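Local coordinates for protein adenosine kinase, putative (PDB 2XTB) that probably transfers a phosphate group from ATP to adenosine and related nucleosides, yielding AMP for purine salvage with magnesium as cofactor, at residues Cys14-Asp19 against Gly90-Asp95; Glu115-Ala120 against Leu140-His145; Leu146-Met151 against Thr174-His179. All blocks are in the same frame, centred on the assembly; numbering follows the deposited sequence.

In the fold
From the N terminus, the chain leaves strand 10-13 of the large sheet for the small lid sheet, and contact 1 closes the long excursion that follows when strand 86-93 returns beside residues 14-16. Contact 2 then closes a short loop holding the two lid strands 124-130 and 133-139, tying the end of edge strand 111-117 to the turn after them. Contact 3 closes the next loop, around helix 154-161 and strand 165-169, by joining two helix starts. The three follow one another in series, without nesting or crossing. They touch in space: Glu-115 pairs with strand 86-93 and, through its carboxylate, meets Ser-147. All three reach the bound ligand KRM.

Contact 1. Residues Cys14-Asp19 against Gly90-Asp95; sequences CNPLLD and GCIADD. With KRM (4-[5-(4-phenoxyphenyl)-1H-pyrazol-3-yl]morpholine), chain B.
Pro-16 lays the edge of its ring against the backbone of strand 86-93, with CG 3.5 Å from Cys-91 N and in reach of the carbonyl O of the same residue. The outer end of the ring also meets a methyl group: Pro-16 CG stands 3.8 Å from Ile-92 CG2, and this is the apolar pair of the contact. Ile-92 offers that branch because its CG1 lies between the backbone N and the carbonyl carbon (chi1 59°), which places CG2 beside the backbone N. Next to the proline, the carbonyl of Cys-14 faces the main chain of Gly-90, its O 3.5 Å from Gly-90 CA. Glycine brings no side chain, which lets the two backbones come close.

A water fills in where the two main chains do not bond directly. It accepts a weak bond from Cys-91 N at 2.8 Å and lies 3.3 Å from Cys-14 O. In the next shell, Leu-101 of helix 96-106 covers both Pro-16 and Ile-92, while Tyr-88 touches Pro-16 from the same strand that carries Gly-90.

One residue before the proline, Asn-15 turns away from this packing and toward the ligand. Its ND2 gives KRM N17 a weak bond of 3.1 Å, bent to 129° at the hydrogen. Asn-15 and Asp-19 both bind adenosine, which is consistent with KRM occupying part of the nucleoside pocket. The segment is the crossing from the large sheet to the lid strand 17-23 of a ribokinase-like kinase. The chemistry implies a division of labour: a buried seat of strand backbone and apolar side chains receives Pro-16, while the neighbouring amide serves the ligand through a weak, bent bond.

Contact 2. Residues Glu115-Ala120 against Leu140-His145; sequences EHTTKA and LGAANH. With KRM (4-[5-(4-phenoxyphenyl)-1H-pyrazol-3-yl]morpholine), chain B.
Thr-117 and Ala-142 meet through their methyl groups because chi1 of Thr-117 (-176°) swings OG1 opposite the backbone N and brings CG2 to within 3.6 Å of Ala-142 CB. The same rotation serves an ST turn at the end of strand 111-117: OG1 accepts from Lys-119 N at 3.1 Å, with a fairly straight angle of 161°, and Lys-119 NZ adds a weak bond to the same oxygen. The partner is a 3-10 turn, 142-144, following the lid strand 133-139, so the contact joins the edge of the large sheet of this PfkB-family fold to the lid's return.

His-145, with chi1 near -65°, turns its ring toward residues 119-120. Lys-119 CB and Ala-120 CB both approach the ring obliquely. The backbone of Ala-142 pairs with Gly-121, which continues the attachment one residue further. Glu-115, extended from the strand, uses its carboxylate chiefly on Ser-147, through OE2 to OG. On the far side of the turn, Leu-140 packs against KRM, its CD2 3.8 Å from C14 of the ligand. Ala-120 CB ends up 3.8 Å from His-145 CD2 and 3.9 Å from Ala-142 N.

Contact 3. Residues Leu146-Met151 against Thr174-His179; sequences LSSEHM and TVDVNH. With KRM (4-[5-(4-phenoxyphenyl)-1H-pyrazol-3-yl]morpholine), chain B.
Met-151 lays its CG over one face of the His-179 imidazole, a CH-pi contact with CG 3.9 Å from the ring centroid and 26° off the ring normal. CG sits off-centre, nearest ND1. Bends at chi2 and chi3 fold the rest of the chain back, so that Met-151 SD is oblique to the ring at 4.8 Å from its centroid and CE ends 3.9 Å from His-179 CB. On the opposite face lies a carboxylate oxygen, Asp-176 OD2, toward the rim; its charge would probably favour the protonated imidazole.

The polar grip comes at the ring edge. His-179 NE2 donates to Leu-146 O at 3.0 Å, with an angle of 148° at the hydrogen. The donor stands well above the carbonyl plane of Leu-146. Ser-148 OG lies near the ring plane at 3.6 Å from His-179 CE1. Both faces and part of the rim of this buried ring are engaged, which should restrict its rotation.

Leu-146 runs antiparallel alongside His-179, its CG and CD2 near His-179 CD2, and its CB meets Val-175 CG1 at 4.3 Å. Each backbone enters its helix with a capped start: Ser-147 OG and Asp-176 OD1 accept weakly from His-150 N and Asn-178 N; Ser-147 OG also bonds Glu-115. Gln-13 of strand 10-13 touches Leu-146, Met-151 and His-179. Val-175 reaches Asn-15, and Thr-174 OG1, bonded to Phe-171 O, lies 3.8 Å from KRM N18. Here two N-capped helix starts meet beside the central sheet of a ribokinase-like fold, next to its nucleoside pocket.

Contact 1. Residues Cys14-Asp19 against Gly90-Asp95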
# COMPACT_ATOMS: atom_id res chain seq x y z
N CYS A 14 5.75 -3.31 4.05
CA CYS A 14 4.58 -2.77 4.71
C CYS A 14 4.21 -3.59 5.93
O CYS A 14 4.93 -4.52 6.32
CB CYS A 14 3.40 -2.70 3.73
SG CYS A 14 2.02 -1.67 4.28
N ASN A 15 3.08 -3.24 6.54
CA ASN A 15 2.51 -3.98 7.67
C ASN A 15 1.48 -5.01 7.19
O ASN A 15 0.38 -4.64 6.78
CB ASN A 15 1.88 -2.99 8.66
CG ASN A 15 2.90 -2.04 9.28
OD1 ASN A 15 4.11 -2.15 9.05
ND2 ASN A 15 2.41 -1.09 10.07
N PRO A 16 1.84 -6.30 7.24
CA PRO A 16 0.93 -7.33 6.74
C PRO A 16 -0.19 -7.65 7.72
O PRO A 16 0.07 -7.99 8.87
CB PRO A 16 1.84 -8.55 6.53
CG PRO A 16 3.01 -8.33 7.42
CD PRO A 16 3.11 -6.87 7.74
N LEU A 17 -1.43 -7.53 7.25
CA LEU A 17 -2.61 -7.88 8.05
C LEU A 17 -3.44 -8.93 7.33
O LEU A 17 -3.57 -8.89 6.11
CB LEU A 17 -3.48 -6.65 8.33
CG LEU A 17 -2.88 -5.37 8.92
CD1 LEU A 17 -3.97 -4.34 9.09
CD2 LEU A 17 -2.17 -5.61 10.24
N LEU A 18 -3.98 -9.88 8.08
CA LEU A 18 -4.91 -10.84 7.50
C LEU A 18 -6.32 -10.29 7.64
O LEU A 18 -6.81 -10.09 8.75
CB LEU A 18 -4.80 -12.21 8.19
CG LEU A 18 -5.62 -13.37 7.60
CD1 LEU A 18 -4.96 -13.91 6.34
CD2 LEU A 18 -5.81 -14.49 8.61
N ASP A 19 -6.96 -10.00 6.50
CA ASP A 19 -8.36 -9.60 6.50
C ASP A 19 -9.19 -10.81 6.91
O ASP A 19 -9.30 -11.78 6.17
CB ASP A 19 -8.80 -9.09 5.12
CG ASP A 19 -8.03 -7.86 4.65
OD1 ASP A 19 -7.29 -7.25 5.45
OD2 ASP A 19 -8.17 -7.50 3.46
N GLY A 90 7.68 -7.89 5.59
CA GLY A 90 6.82 -7.41 6.66
C GLY A 90 7.03 -8.30 7.86
O GLY A 90 7.95 -9.11 7.88
N CYS A 91 6.17 -8.16 8.87
CA CYS A 91 6.29 -8.99 10.06
C CYS A 91 4.97 -9.64 10.47
O CYS A 91 4.01 -8.96 10.83
CB CYS A 91 6.91 -8.19 11.22
SG CYS A 91 7.38 -9.20 12.64
N ILE A 92 4.94 -10.97 10.39
CA ILE A 92 3.82 -11.75 10.89
C ILE A 92 4.26 -12.55 12.12
O ILE A 92 5.36 -12.37 12.63
CB ILE A 92 3.22 -12.68 9.80
CG1 ILE A 92 4.27 -13.65 9.26
CG2 ILE A 92 2.60 -11.85 8.68
CD1 ILE A 92 3.71 -14.82 8.49
N ALA A 93 3.37 -13.41 12.61
CA ALA A 93 3.72 -14.39 13.64
C ALA A 93 3.51 -15.77 13.04
O ALA A 93 2.72 -15.93 12.10
CB ALA A 93 2.86 -14.21 14.87
N ASP A 94 4.20 -16.76 13.59
CA ASP A 94 4.03 -18.12 13.09
C ASP A 94 2.79 -18.80 13.68
O ASP A 94 2.80 -20.00 13.98
CB ASP A 94 5.30 -18.95 13.33
CG ASP A 94 5.42 -20.10 12.36
OD1 ASP A 94 4.86 -20.01 11.25
OD2 ASP A 94 6.08 -21.11 12.71
N ASP A 95 1.72 -18.02 13.84
CA ASP A 95 0.43 -18.52 14.28
C ASP A 95 -0.45 -18.86 13.08
O ASP A 95 -0.01 -18.72 11.94
CB ASP A 95 -0.26 -17.50 15.21
CG ASP A 95 -0.31 -16.10 14.62
OD1 ASP A 95 -0.30 -15.96 13.38
OD2 ASP A 95 -0.37 -15.13 15.40
C24 KRM B . -1.30 -1.24 7.97
C23 KRM B . -1.62 -1.40 6.49
O22 KRM B . -3.03 -1.44 6.32
C21 KRM B . -3.62 -0.18 6.61
C20 KRM B . -3.45 0.16 8.09
N19 KRM B . -2.06 -0.10 8.49
C16 KRM B . -1.44 0.72 9.42
C15 KRM B . -2.09 1.59 10.28
N17 KRM B . -0.12 0.69 9.58
N18 KRM B . 0.13 1.62 10.61
C14 KRM B . -1.05 2.16 11.02
C11 KRM B . -1.16 3.19 12.11
C10 KRM B . -2.40 3.64 12.57
C9 KRM B . -2.47 4.60 13.58
C12 KRM B . 0.01 3.71 12.67
C13 KRM B . -0.06 4.66 13.68
C8 KRM B . -1.30 5.12 14.14
O7 KRM B . -1.32 6.06 15.15
C6 KRM B . -2.36 6.94 15.37
C1 KRM B . -3.25 6.71 16.43
C5 KRM B . -2.53 8.06 14.55
C4 KRM B . -3.59 8.95 14.79
C3 KRM B . -4.48 8.71 15.84
C2 KRM B . -4.31 7.60 16.66
O HOH W 1 5.83 -5.47 9.34

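Contact 2. Residues Glu115-Ala120 against Leu140-His145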
# COMPACT_ATOMS: atom_id res chain seq x y z
N GLU A 115 9.04 -11.58 8.41
CA GLU A 115 9.57 -11.98 9.71
C GLU A 115 8.51 -12.74 10.50
O GLU A 115 7.31 -12.50 10.35
CB GLU A 115 10.05 -10.76 10.50
CG GLU A 115 10.92 -11.10 11.71
CD GLU A 115 11.19 -9.91 12.63
OE1 GLU A 115 10.96 -8.76 12.22
OE2 GLU A 115 11.64 -10.15 13.77
N HIS A 116 8.97 -13.67 11.33
CA HIS A 116 8.11 -14.35 12.30
C HIS A 116 8.54 -13.95 13.70
O HIS A 116 9.60 -14.36 14.18
CB HIS A 116 8.22 -15.87 12.14
CG HIS A 116 7.65 -16.39 10.86
ND1 HIS A 116 6.37 -16.88 10.76
CD2 HIS A 116 8.20 -16.52 9.63
CE1 HIS A 116 6.15 -17.28 9.52
NE2 HIS A 116 7.25 -17.08 8.81
N THR A 117 7.72 -13.12 14.35
CA THR A 117 7.96 -12.76 15.74
C THR A 117 7.11 -13.59 16.69
O THR A 117 6.10 -14.18 16.29
CB THR A 117 7.73 -11.25 16.00
OG1 THR A 117 8.08 -10.94 17.36
CG2 THR A 117 6.28 -10.87 15.77
N THR A 118 7.53 -13.65 17.95
CA THR A 118 6.77 -14.32 19.01
C THR A 118 6.21 -13.29 19.99
O THR A 118 5.36 -13.62 20.83
CB THR A 118 7.65 -15.32 19.78
OG1 THR A 118 8.81 -14.65 20.30
CG2 THR A 118 8.09 -16.48 18.88
N LYS A 119 6.68 -12.05 19.86
CA LYS A 119 6.34 -10.97 20.78
C LYS A 119 4.91 -10.43 20.63
O LYS A 119 4.43 -9.69 21.49
CB LYS A 119 7.37 -9.84 20.65
CG LYS A 119 8.66 -10.12 21.42
CD LYS A 119 9.90 -10.01 20.53
CE LYS A 119 10.20 -11.34 19.82
NZ LYS A 119 11.00 -11.16 18.57
N ALA A 120 4.24 -10.83 19.55
CA ALA A 120 2.84 -10.47 19.29
C ALA A 120 2.24 -11.40 18.24
O ALA A 120 2.96 -12.04 17.48
CB ALA A 120 2.72 -9.01 18.83
N LEU A 140 -2.85 -4.12 14.68
CA LEU A 140 -1.53 -4.07 14.03
C LEU A 140 -0.65 -5.27 14.40
O LEU A 140 -0.03 -5.88 13.53
CB LEU A 140 -0.83 -2.74 14.33
CG LEU A 140 -0.90 -1.59 13.31
CD1 LEU A 140 -2.19 -1.56 12.49
CD2 LEU A 140 -0.68 -0.24 14.00
N GLY A 141 -0.62 -5.59 15.70
CA GLY A 141 0.10 -6.75 16.21
C GLY A 141 1.52 -6.89 15.71
O GLY A 141 2.31 -5.94 15.80
N ALA A 142 1.82 -8.06 15.16
CA ALA A 142 3.18 -8.45 14.76
C ALA A 142 3.83 -7.47 13.79
O ALA A 142 5.05 -7.27 13.84
CB ALA A 142 3.17 -9.86 14.17
N ALA A 143 3.02 -6.88 12.93
CA ALA A 143 3.49 -5.95 11.90
C ALA A 143 4.39 -4.84 12.45
O ALA A 143 5.37 -4.47 11.80
CB ALA A 143 2.31 -5.35 11.17
N ASN A 144 4.05 -4.32 13.63
CA ASN A 144 4.84 -3.27 14.30
C ASN A 144 6.19 -3.74 14.86
O ASN A 144 7.04 -2.92 15.21
CB ASN A 144 4.02 -2.63 15.42
CG ASN A 144 2.98 -1.65 14.92
OD1 ASN A 144 2.00 -1.38 15.60
ND2 ASN A 144 3.20 -1.11 13.73
N HIS A 145 6.37 -5.06 14.94
CA HIS A 145 7.57 -5.64 15.55
C HIS A 145 8.61 -6.08 14.53
O HIS A 145 9.46 -6.93 14.81
CB HIS A 145 7.19 -6.78 16.49
CG HIS A 145 6.39 -6.32 17.66
ND1 HIS A 145 6.97 -5.91 18.84
CD2 HIS A 145 5.05 -6.19 17.83
CE1 HIS A 145 6.02 -5.55 19.69
NE2 HIS A 145 4.85 -5.71 19.10
C24 KRM B . -1.30 -1.24 7.97
C23 KRM B . -1.62 -1.40 6.49
O22 KRM B . -3.03 -1.44 6.32
C21 KRM B . -3.62 -0.18 6.61
C20 KRM B . -3.45 0.16 8.09
N19 KRM B . -2.06 -0.10 8.49
C16 KRM B . -1.44 0.72 9.42
C15 KRM B . -2.09 1.59 10.28
N17 KRM B . -0.12 0.69 9.58
N18 KRM B . 0.13 1.62 10.61
C14 KRM B . -1.05 2.16 11.02
C11 KRM B . -1.16 3.19 12.11
C10 KRM B . -2.40 3.64 12.57
C9 KRM B . -2.47 4.60 13.58
C12 KRM B . 0.01 3.71 12.67
C13 KRM B . -0.06 4.66 13.68
C8 KRM B . -1.30 5.12 14.14
O7 KRM B . -1.32 6.06 15.15
C6 KRM B . -2.36 6.94 15.37
C1 KRM B . -3.25 6.71 16.43
C5 KRM B . -2.53 8.06 14.55
C4 KRM B . -3.59 8.95 14.79
C3 KRM B . -4.48 8.71 15.84
C2 KRM B . -4.31 7.60 16.66

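Contact 3. Residues Leu146-Met151 against Thr174-His179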
# COMPACT_ATOMS: atom_id res chain seq x y z
N LEU A 146 8.55 -5.48 13.34
CA LEU A 146 9.59 -5.67 12.34
C LEU A 146 10.90 -5.16 12.93
O LEU A 146 10.97 -4.04 13.43
CB LEU A 146 9.23 -4.96 11.03
CG LEU A 146 10.06 -5.27 9.78
CD1 LEU A 146 9.94 -6.73 9.38
CD2 LEU A 146 9.64 -4.36 8.64
N SER A 147 11.92 -6.01 12.88
CA SER A 147 13.15 -5.78 13.61
C SER A 147 14.33 -5.55 12.68
O SER A 147 14.32 -5.96 11.52
CB SER A 147 13.44 -6.98 14.51
OG SER A 147 13.72 -8.13 13.72
N SER A 148 15.36 -4.90 13.22
CA SER A 148 16.63 -4.69 12.53
C SER A 148 17.30 -6.02 12.20
O SER A 148 18.01 -6.12 11.20
CB SER A 148 17.57 -3.85 13.39
OG SER A 148 16.97 -2.62 13.75
N GLU A 149 17.05 -7.02 13.04
CA GLU A 149 17.57 -8.37 12.84
C GLU A 149 17.09 -9.00 11.53
O GLU A 149 17.89 -9.57 10.78
CB GLU A 149 17.21 -9.27 14.02
CG GLU A 149 17.84 -10.65 13.98
CD GLU A 149 17.31 -11.59 15.05
OE1 GLU A 149 16.45 -11.17 15.86
OE2 GLU A 149 17.76 -12.76 15.09
N HIS A 150 15.79 -8.89 11.26
CA HIS A 150 15.21 -9.39 10.01
C HIS A 150 15.70 -8.62 8.79
O HIS A 150 15.89 -9.20 7.73
CB HIS A 150 13.68 -9.33 10.08
CG HIS A 150 13.01 -9.82 8.83
ND1 HIS A 150 13.01 -11.14 8.45
CD2 HIS A 150 12.30 -9.15 7.89
CE1 HIS A 150 12.34 -11.27 7.31
NE2 HIS A 150 11.90 -10.08 6.96
N MET A 151 15.89 -7.31 8.95
CA MET A 151 16.33 -6.47 7.84
C MET A 151 17.81 -6.71 7.48
O MET A 151 18.23 -6.43 6.36
CB MET A 151 16.07 -4.99 8.15
CG MET A 151 14.60 -4.64 8.42
SD MET A 151 13.49 -4.72 6.99
CE MET A 151 14.31 -3.59 5.86
N THR A 174 5.92 4.55 10.58
CA THR A 174 5.35 4.48 11.93
C THR A 174 6.03 3.39 12.76
O THR A 174 5.96 3.42 13.99
CB THR A 174 3.83 4.21 11.91
OG1 THR A 174 3.58 2.94 11.30
CG2 THR A 174 3.10 5.30 11.15
N VAL A 175 6.67 2.44 12.08
CA VAL A 175 7.37 1.34 12.73
C VAL A 175 8.80 1.76 13.10
O VAL A 175 9.08 2.07 14.26
CB VAL A 175 7.37 0.05 11.85
CG1 VAL A 175 8.02 -1.11 12.58
CG2 VAL A 175 5.97 -0.32 11.42
N ASP A 176 9.69 1.79 12.10
CA ASP A 176 11.08 2.20 12.28
C ASP A 176 11.67 2.71 10.97
O ASP A 176 11.80 1.96 10.00
CB ASP A 176 11.93 1.05 12.85
CG ASP A 176 13.36 1.47 13.18
OD1 ASP A 176 13.69 2.68 13.14
OD2 ASP A 176 14.18 0.58 13.48
N VAL A 177 12.03 3.99 10.96
CA VAL A 177 12.51 4.66 9.76
C VAL A 177 13.78 4.03 9.17
O VAL A 177 13.93 3.97 7.95
CB VAL A 177 12.69 6.20 10.00
CG1 VAL A 177 13.85 6.49 10.97
CG2 VAL A 177 12.87 6.95 8.69
N ASN A 178 14.66 3.54 10.04
CA ASN A 178 15.92 2.91 9.61
C ASN A 178 15.73 1.72 8.68
O ASN A 178 16.57 1.48 7.81
CB ASN A 178 16.77 2.51 10.82
CG ASN A 178 17.38 3.70 11.53
OD1 ASN A 178 17.72 4.71 10.91
ND2 ASN A 178 17.54 3.59 12.84
N HIS A 179 14.64 0.97 8.86
CA HIS A 179 14.29 -0.13 7.96
C HIS A 179 14.06 0.41 6.54
O HIS A 179 14.50 -0.19 5.56
CB HIS A 179 13.03 -0.88 8.42
CG HIS A 179 13.14 -1.46 9.79
ND1 HIS A 179 14.34 -1.73 10.41
CD2 HIS A 179 12.17 -1.84 10.67
CE1 HIS A 179 14.12 -2.25 11.60
NE2 HIS A 179 12.81 -2.33 11.78
C24 KRM B . -1.30 -1.24 7.97
C23 KRM B . -1.62 -1.40 6.49
O22 KRM B . -3.03 -1.44 6.32
C21 KRM B . -3.62 -0.18 6.61
C20 KRM B . -3.45 0.16 8.09
N19 KRM B . -2.06 -0.10 8.49
C16 KRM B . -1.44 0.72 9.42
C15 KRM B . -2.09 1.59 10.28
N17 KRM B . -0.12 0.69 9.58
N18 KRM B . 0.13 1.62 10.61
C14 KRM B . -1.05 2.16 11.02
C11 KRM B . -1.16 3.19 12.11
C10 KRM B . -2.40 3.64 12.57
C9 KRM B . -2.47 4.60 13.58
C12 KRM B . 0.01 3.71 12.67
C13 KRM B . -0.06 4.66 13.68
C8 KRM B . -1.30 5.12 14.14
O7 KRM B . -1.32 6.06 15.15
C6 KRM B . -2.36 6.94 15.37
C1 KRM B . -3.25 6.71 16.43
C5 KRM B . -2.53 8.06 14.55
C4 KRM B . -3.59 8.95 14.79
C3 KRM B . -4.48 8.71 15.84
C2 KRM B . -4.31 7.60 16.66